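Local coordinates for protein Rd1NTF2_05_I64F_A80G_T94P_D101K_L106W (Synthetic construct, PDB 6W3F) that has no stated function but adopts a de novo designed NTF2-like fold, probably intended to hold a pocket, at residues L26-D31 and N104-I109; H62-L67 and E82-H87. All coordinates share one frame; numbering follows the deposited sequence.

Contact 1 joins helix 23-28 and the short strand 30-31 to the start of strand 106-114; contact 2 pairs the strands of the hairpin 62-73 and 76-87. Their centres are about 21 Å apart, on opposite sides of the chain's centre, with nearest atoms about 10 Å apart. Along the chain contact 2 is nested within the span closed by contact 1. Both reach one mixed sheet: strand 90-103 lies between 76-87 and 106-114, and 62-73 forms an outermost strand. Helix 6-20 touches side chains of both contacts. Contact 2 holds strand 62-73 to its hairpin partner, while contact 1 brings segment 26-31 to strand 106-114 elsewhere in the NTF2-like fold.

Contact 1. Residues L26-D31 and N104-I109; sequences LRDQMD and NGKWLI
K106 reaches over D28, the two side chains running at a slant to one another, with K106 CE 3.3 Å from D28 OD2. The K106 chain is extended through chi3 and turns at chi4 (-73°), bringing NZ to D28. NZ forms a salt bridge with D28 OD2 at 3.1 Å, weak as a hydrogen bond; its approach to the D28 carbonyl is too short to be trusted in detail. The L108 methyl CD2 also lies 3.5 Å from D28 O. The backbones then meet in a single parallel beta bridge, M30 with I109, which joins the short strand 30-31, following helix 23-28, to the start of strand 106-114 in the NTF2-like fold. I109 N donates to Q29 O at 2.9 Å, and D31 N returns a bond of 2.9 Å to I109 O. Q29 O also takes a CA-H contact from L108 CA at 3.2 Å, so two neighbouring residues grip one carbonyl. M30 CG rests 4.3 Å from I109 CD1 on the shared side of the bridge. A water donates to W107 O at 2.7 Å; its very short approach to Q29 OE1 is doubtful in detail. D31 OD2 is hydrogen-bonded to N33 N just beyond the segment. W107, an engineered substitution, packs on F100 and K102 of strand 90-103, while M30 rests on R46 and L53 of helix 46-56 and I109 touches L14 of helix 6-20 and F100 of strand 90-103.

Contact 2. Residues H62-L67 and E82-H87; sequences HISFTL and EVRIVH
F65 brings the edge of its ring to V83, CD1 lying 3.8 Å from V83 CG2 near the ring plane, and the two side chains cross at about a right angle. They form a non-hydrogen-bonded pair of an antiparallel beta hairpin, strands 62-73 and 76-87, at the outer end of the NTF2-like sheet. On the same face I63 and I85 lie side by side, and I63 CG1 meets I85 CD1 at a tight 3.4 Å. I63 CG1 also touches V83 CG1 at 4.1 Å, giving a continuous apolar strip. Paired backbone bonds set this register: T66 N donates to E82 O at 2.9 Å and nearly straight (172°), whereas the last bond, H62 N to V86 O, is weak at 3.3 Å. Farther out, F65, also an engineered substitution, packs on I11 of helix 6-20 and on M79, and V83 and I85 rest on Y114 of strand 106-114. Replacing F65 by an alanine would probably open a gap between V83 and helix 6-20 and leave I11 without its aromatic partner. The opposite face carries H62, S64 and R84. With CG anti to the backbone N (chi1 167°), the H62 ring extends along its own strand, and its NE2 shares a 3.1 Å hydrogen bond with S64 OG, an oxygen that also sits 3.5 Å from R84 CB.

Contact 1. Residues L26-D31 and N104-I109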
# COMPACT_ATOMS: atom_id res chain seq x y z
N LEU A 26 -3.25 8.90 4.31
CA LEU A 26 -3.11 8.01 3.17
C LEU A 26 -2.82 8.79 1.89
O LEU A 26 -1.95 8.41 1.11
CB LEU A 26 -4.37 7.16 3.01
CG LEU A 26 -4.25 6.00 2.03
CD1 LEU A 26 -3.09 5.09 2.39
CD2 LEU A 26 -5.53 5.21 1.98
N ARG A 27 -3.55 9.90 1.67
CA ARG A 27 -3.29 10.71 0.48
C ARG A 27 -1.85 11.16 0.43
O ARG A 27 -1.24 11.17 -0.64
CB ARG A 27 -4.22 11.94 0.44
CG ARG A 27 -5.66 11.64 0.03
CD ARG A 27 -6.48 12.90 -0.20
N ASP A 28 -1.28 11.56 1.57
CA ASP A 28 0.08 12.05 1.65
C ASP A 28 1.10 11.02 1.20
O ASP A 28 2.23 11.38 0.88
CB ASP A 28 0.38 12.48 3.09
CG ASP A 28 1.82 12.95 3.29
OD1 ASP A 28 2.11 14.13 2.99
OD2 ASP A 28 2.65 12.14 3.76
N GLN A 29 0.73 9.74 1.20
CA GLN A 29 1.65 8.70 0.80
C GLN A 29 1.62 8.41 -0.68
O GLN A 29 2.45 7.61 -1.15
CB GLN A 29 1.32 7.43 1.60
CG GLN A 29 1.40 7.59 3.10
CD GLN A 29 2.77 8.02 3.58
OE1 GLN A 29 3.79 7.56 3.07
NE2 GLN A 29 2.81 8.91 4.56
N MET A 30 0.71 9.04 -1.43
CA MET A 30 0.45 8.69 -2.81
C MET A 30 1.01 9.69 -3.81
O MET A 30 0.98 10.91 -3.57
CB MET A 30 -1.07 8.59 -3.03
CG MET A 30 -1.67 7.37 -2.32
SD MET A 30 -3.40 7.45 -2.39
CE MET A 30 -3.78 5.75 -1.90
N ASP A 31 1.49 9.18 -4.94
CA ASP A 31 1.77 10.04 -6.08
C ASP A 31 0.47 10.73 -6.50
O ASP A 31 -0.62 10.18 -6.32
CB ASP A 31 2.30 9.21 -7.25
CG ASP A 31 2.87 10.06 -8.36
OD1 ASP A 31 4.07 10.38 -8.30
OD2 ASP A 31 2.16 10.36 -9.33
N ASN A 104 12.33 13.64 -3.13
CA ASN A 104 12.74 14.50 -2.03
C ASN A 104 12.91 13.71 -0.74
O ASN A 104 12.56 14.17 0.35
CB ASN A 104 11.74 15.65 -1.83
CG ASN A 104 11.57 16.48 -3.08
OD1 ASN A 104 12.41 16.44 -3.98
ND2 ASN A 104 10.49 17.25 -3.14
N GLY A 105 13.48 12.51 -0.87
CA GLY A 105 13.66 11.63 0.27
C GLY A 105 12.39 11.01 0.80
O GLY A 105 12.38 10.52 1.93
N LYS A 106 11.32 11.00 0.01
CA LYS A 106 10.01 10.56 0.45
C LYS A 106 9.44 9.59 -0.58
O LYS A 106 9.37 9.92 -1.77
CB LYS A 106 9.06 11.74 0.63
CG LYS A 106 7.72 11.37 1.23
CD LYS A 106 6.92 12.63 1.59
CE LYS A 106 5.60 12.30 2.28
NZ LYS A 106 4.59 11.73 1.34
N TRP A 107 9.03 8.42 -0.10
CA TRP A 107 8.49 7.40 -0.98
C TRP A 107 7.01 7.65 -1.20
O TRP A 107 6.26 7.87 -0.24
CB TRP A 107 8.72 6.03 -0.36
CG TRP A 107 10.14 5.61 -0.31
CD1 TRP A 107 10.98 5.69 0.76
CD2 TRP A 107 10.90 5.06 -1.39
NE1 TRP A 107 12.22 5.21 0.42
CE2 TRP A 107 12.20 4.80 -0.88
CE3 TRP A 107 10.62 4.76 -2.72
CZ2 TRP A 107 13.21 4.26 -1.67
CZ3 TRP A 107 11.61 4.19 -3.50
CH2 TRP A 107 12.90 3.95 -2.97
N LEU A 108 6.60 7.61 -2.46
CA LEU A 108 5.21 7.79 -2.84
C LEU A 108 4.75 6.60 -3.67
O LEU A 108 5.50 6.07 -4.49
CB LEU A 108 5.03 9.07 -3.65
CG LEU A 108 5.28 10.40 -2.91
CD1 LEU A 108 5.23 11.47 -3.97
CD2 LEU A 108 4.27 10.64 -1.82
N ILE A 109 3.51 6.18 -3.46
CA ILE A 109 2.97 5.04 -4.18
C ILE A 109 2.57 5.47 -5.57
O ILE A 109 1.73 6.37 -5.73
CB ILE A 109 1.76 4.44 -3.45
CG1 ILE A 109 2.06 4.21 -1.96
CG2 ILE A 109 1.36 3.12 -4.10
CD1 ILE A 109 0.79 4.00 -1.14
O HOH W 1 5.77 8.76 2.29
O HOH W 2 4.59 5.75 0.47

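Contact 2. Residues H62-L67 and E82-H87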
# COMPACT_ATOMS: atom_id res chain seq x y z
N HIS A 62 -8.18 -7.33 10.85
CA HIS A 62 -6.73 -7.37 10.90
C HIS A 62 -6.23 -7.31 9.47
O HIS A 62 -6.83 -7.93 8.58
CB HIS A 62 -6.16 -8.62 11.57
CG HIS A 62 -4.69 -8.81 11.34
ND1 HIS A 62 -3.73 -8.19 12.12
CD2 HIS A 62 -4.01 -9.52 10.41
CE1 HIS A 62 -2.53 -8.53 11.69
NE2 HIS A 62 -2.67 -9.34 10.66
N ILE A 63 -5.14 -6.59 9.26
CA ILE A 63 -4.53 -6.52 7.95
C ILE A 63 -3.02 -6.61 8.14
O ILE A 63 -2.46 -5.96 9.03
CB ILE A 63 -4.96 -5.22 7.23
CG1 ILE A 63 -4.42 -5.19 5.80
CG2 ILE A 63 -4.53 -4.01 8.03
CD1 ILE A 63 -5.02 -4.06 4.96
N SER A 64 -2.38 -7.46 7.36
CA SER A 64 -0.93 -7.56 7.36
C SER A 64 -0.47 -7.84 5.94
O SER A 64 -1.27 -8.15 5.06
CB SER A 64 -0.44 -8.67 8.30
OG SER A 64 -1.09 -9.89 8.03
N PHE A 65 0.85 -7.71 5.72
CA PHE A 65 1.46 -7.92 4.43
C PHE A 65 2.78 -8.65 4.62
O PHE A 65 3.62 -8.22 5.42
CB PHE A 65 1.69 -6.61 3.70
CG PHE A 65 2.42 -6.74 2.39
CD1 PHE A 65 1.77 -7.16 1.25
CD2 PHE A 65 3.76 -6.42 2.29
CE1 PHE A 65 2.44 -7.25 0.03
CE2 PHE A 65 4.44 -6.50 1.07
CZ PHE A 65 3.78 -6.91 -0.05
N THR A 66 2.93 -9.77 3.91
CA THR A 66 4.14 -10.58 3.95
C THR A 66 4.87 -10.42 2.63
O THR A 66 4.37 -10.85 1.58
CB THR A 66 3.82 -12.04 4.20
OG1 THR A 66 3.17 -12.15 5.47
CG2 THR A 66 5.08 -12.87 4.16
N LEU A 67 6.04 -9.79 2.68
CA LEU A 67 6.83 -9.55 1.48
C LEU A 67 7.34 -10.86 0.88
O LEU A 67 7.96 -11.67 1.57
CB LEU A 67 8.01 -8.64 1.83
CG LEU A 67 8.96 -8.16 0.74
CD1 LEU A 67 8.20 -7.30 -0.23
CD2 LEU A 67 10.11 -7.39 1.38
N GLU A 82 1.87 -11.03 -0.12
CA GLU A 82 0.55 -11.52 0.23
C GLU A 82 -0.02 -10.64 1.33
O GLU A 82 0.60 -10.47 2.38
CB GLU A 82 0.63 -12.98 0.66
CG GLU A 82 -0.69 -13.53 1.08
CD GLU A 82 -0.65 -15.04 1.07
OE1 GLU A 82 -0.72 -15.64 -0.03
OE2 GLU A 82 -0.52 -15.61 2.17
N VAL A 83 -1.20 -10.11 1.09
CA VAL A 83 -1.97 -9.44 2.12
C VAL A 83 -2.81 -10.50 2.81
O VAL A 83 -3.50 -11.28 2.16
CB VAL A 83 -2.85 -8.33 1.53
CG1 VAL A 83 -3.75 -7.73 2.63
CG2 VAL A 83 -1.98 -7.28 0.90
N ARG A 84 -2.76 -10.51 4.13
CA ARG A 84 -3.66 -11.33 4.93
C ARG A 84 -4.69 -10.43 5.58
O ARG A 84 -4.34 -9.58 6.39
CB ARG A 84 -2.92 -12.13 6.00
CG ARG A 84 -3.89 -12.86 6.93
CD ARG A 84 -3.18 -13.93 7.75
NE ARG A 84 -2.22 -13.36 8.68
CZ ARG A 84 -1.46 -14.08 9.51
NH1 ARG A 84 -1.55 -15.40 9.50
NH2 ARG A 84 -0.61 -13.47 10.33
N ILE A 85 -5.96 -10.64 5.23
CA ILE A 85 -7.09 -9.92 5.80
C ILE A 85 -7.89 -10.86 6.68
O ILE A 85 -8.18 -11.99 6.29
CB ILE A 85 -8.01 -9.37 4.69
CG1 ILE A 85 -7.23 -8.43 3.77
CG2 ILE A 85 -9.20 -8.68 5.32
CD1 ILE A 85 -6.84 -7.13 4.41
N VAL A 86 -8.30 -10.38 7.85
CA VAL A 86 -9.22 -11.12 8.72
C VAL A 86 -10.50 -10.31 8.87
O VAL A 86 -10.45 -9.11 9.17
CB VAL A 86 -8.57 -11.42 10.08
CG1 VAL A 86 -9.56 -12.05 11.04
CG2 VAL A 86 -7.38 -12.32 9.88
N HIS A 87 -11.64 -10.95 8.63
CA HIS A 87 -12.93 -10.30 8.79
C HIS A 87 -13.90 -11.25 9.47
O HIS A 87 -14.25 -12.29 8.91
CB HIS A 87 -13.51 -9.86 7.45
CG HIS A 87 -14.89 -9.30 7.57
ND1 HIS A 87 -15.13 -7.99 7.95
CD2 HIS A 87 -16.11 -9.87 7.40
CE1 HIS A 87 -16.44 -7.78 7.99
NE2 HIS A 87 -17.05 -8.90 7.66